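Local coordinates for uncharacterized conserved protein (Ruegeria pomeroyi DSS-3, PDB 3IUS) that is of unknown function but probably binds NAD through a Rossmann-type fold, as in relatives of the NAD-dependent epimerase/dehydratase family, at residues A[153-158]-A[180-185]. Sequence-based numbering, arbitrary orientation.
Sequences GIYGPG and FSRIHV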
loop_
_atom_site.group_PDB
_atom_site.type_symbol
_atom_site.label_atom_id
_atom_site.label_comp_id
_atom_site.label_asym_id
_atom_site.label_seq_id
_atom_site.Cartn_x
_atom_site.Cartn_y
_atom_site.Cartn_z
ATOM N N GLY A 153 2.314 3.672 5.000
ATOM C CA GLY A 153 2.696 4.712 4.057
ATOM C C GLY A 153 3.806 4.243 3.134
ATOM O O GLY A 153 4.882 3.843 3.589
ATOM N N ILE A 154 3.548 4.288 1.834
ATOM C CA ILE A 154 4.469 3.728 0.851
ATOM C C ILE A 154 5.593 4.687 0.453
ATOM O O ILE A 154 5.356 5.875 0.215
ATOM C CB ILE A 154 3.716 3.282 -0.417
ATOM C CG1 ILE A 154 2.587 2.309 -0.050
ATOM C CG2 ILE A 154 4.675 2.644 -1.413
ATOM C CD1 ILE A 154 1.642 2.023 -1.189
ATOM N N TYR A 155 6.812 4.164 0.387
ATOM C CA TYR A 155 7.935 4.914 -0.168
ATOM C C TYR A 155 8.842 4.008 -0.988
ATOM O O TYR A 155 8.736 2.778 -0.933
ATOM C CB TYR A 155 8.713 5.667 0.922
ATOM C CG TYR A 155 9.701 4.835 1.728
ATOM C CD1 TYR A 155 11.073 5.026 1.592
ATOM C CD2 TYR A 155 9.265 3.875 2.643
ATOM C CE1 TYR A 155 11.983 4.282 2.336
ATOM C CE2 TYR A 155 10.170 3.125 3.393
ATOM C CZ TYR A 155 11.528 3.328 3.227
ATOM O OH TYR A 155 12.434 2.598 3.971
ATOM N N GLY A 156 9.723 4.619 -1.767
ATOM C CA GLY A 156 10.557 3.871 -2.688
ATOM C C GLY A 156 11.123 4.743 -3.792
ATOM O O GLY A 156 11.033 5.972 -3.732
ATOM N N PRO A 157 11.717 4.114 -4.814
ATOM C CA PRO A 157 12.298 4.874 -5.924
ATOM C C PRO A 157 11.235 5.763 -6.552
ATOM O O PRO A 157 10.132 5.290 -6.815
ATOM C CB PRO A 157 12.720 3.783 -6.912
ATOM C CG PRO A 157 12.874 2.551 -6.088
ATOM C CD PRO A 157 11.835 2.659 -5.010
ATOM N N GLY A 158 11.552 7.034 -6.773
ATOM C CA GLY A 158 10.608 7.944 -7.394
ATOM C C GLY A 158 9.584 8.457 -6.403
ATOM O O GLY A 158 8.859 9.408 -6.683
ATOM N N PHE A 180 4.360 7.638 12.461
ATOM C CA PHE A 180 3.695 7.083 11.285
ATOM C C PHE A 180 4.315 5.753 10.870
ATOM O O PHE A 180 5.500 5.512 11.084
ATOM C CB PHE A 180 3.740 8.058 10.108
ATOM C CG PHE A 180 2.866 9.261 10.283
ATOM C CD1 PHE A 180 1.594 9.139 10.815
ATOM C CD2 PHE A 180 3.305 10.511 9.886
ATOM C CE1 PHE A 180 0.780 10.248 10.965
ATOM C CE2 PHE A 180 2.497 11.624 10.034
ATOM C CZ PHE A 180 1.236 11.492 10.578
ATOM N N SER A 181 3.510 4.875 10.287
ATOM C CA SER A 181 4.050 3.634 9.779
ATOM C C SER A 181 4.456 3.789 8.323
ATOM O O SER A 181 3.759 4.440 7.536
ATOM C CB SER A 181 3.019 2.511 9.898
ATOM O OG SER A 181 2.461 2.492 11.192
ATOM N N ARG A 182 5.580 3.170 7.972
ATOM C CA ARG A 182 6.084 3.183 6.605
ATOM C C ARG A 182 6.397 1.784 6.093
ATOM O O ARG A 182 6.713 0.887 6.871
ATOM C CB ARG A 182 7.370 4.000 6.522
ATOM C CG ARG A 182 7.423 5.213 7.416
ATOM C CD ARG A 182 8.622 6.064 7.039
ATOM N NE ARG A 182 8.591 6.401 5.618
ATOM C CZ ARG A 182 9.662 6.687 4.882
ATOM N NH1 ARG A 182 10.875 6.679 5.419
ATOM N NH2 ARG A 182 9.521 6.975 3.600
ATOM N N ILE A 183 6.364 1.630 4.772
ATOM C CA ILE A 183 6.796 0.405 4.109
ATOM C C ILE A 183 7.441 0.714 2.754
ATOM O O ILE A 183 6.936 1.534 1.994
ATOM C CB ILE A 183 5.616 -0.574 3.923
ATOM C CG1 ILE A 183 6.112 -1.934 3.424
ATOM C CG2 ILE A 183 4.566 0.010 2.976
ATOM C CD1 ILE A 183 6.877 -2.730 4.453
ATOM N N HIS A 184 8.568 0.069 2.472
ATOM C CA HIS A 184 9.243 0.227 1.187
ATOM C C HIS A 184 8.524 -0.610 0.140
ATOM O O HIS A 184 8.131 -1.750 0.410
ATOM C CB HIS A 184 10.711 -0.192 1.283
ATOM C CG HIS A 184 11.507 0.128 0.057
ATOM N ND1 HIS A 184 12.471 1.114 0.032
ATOM C CD2 HIS A 184 11.471 -0.397 -1.190
ATOM C CE1 HIS A 184 12.999 1.177 -1.179
ATOM N NE2 HIS A 184 12.409 0.270 -1.937
ATOM N N VAL A 185 8.340 -0.041 -1.047
ATOM C CA VAL A 185 7.577 -0.704 -2.103
ATOM C C VAL A 185 8.143 -2.079 -2.485
ATOM O O VAL A 185 7.384 -3.003 -2.824
ATOM C CB VAL A 185 7.416 0.209 -3.348
ATOM C CG1 VAL A 185 8.766 0.488 -4.006
ATOM C CG2 VAL A 185 6.420 -0.391 -4.334
#
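Y155 sits between R182 and H184 where two parallel strands pair in the sheet of this Rossmann-type fold. Four backbone hydrogen bonds join 153-158 to 180-185. They run from G153 N to S181 O, from I183 N to G153 O, from Y155 N to I183 O and from V185 N to Y155 O, the last at 2.8 Å. The tight part is the sheet face bearing Y155, R182 and H184. The R182 guanidinium lies over one face of the Y155 ring as a cation-pi pair, its CZ 3.7 Å from the ring centroid and the two planes 33° apart. A bend in the R182 chain at the CG-CD bond (chi3 55°) carries the guanidinium over the ring. H184 turns an edge to the opposite face in a T-shaped stack, planes at 73°. L280 of helix 273-282 also touches Y155 and H184. Replacing Y155 by alanine would remove the ring and would probably leave the R182 guanidinium without its cation-pi partner and open a gap beside the H184 edge. On the face of I154 and I183 the contact is sparser, and I154 is partly exposed. There I154 CG1 and I183 CG2 are 4.3 Å apart. At the exposed P157, ring atom CD rests 3.9 Å from V185 CG1.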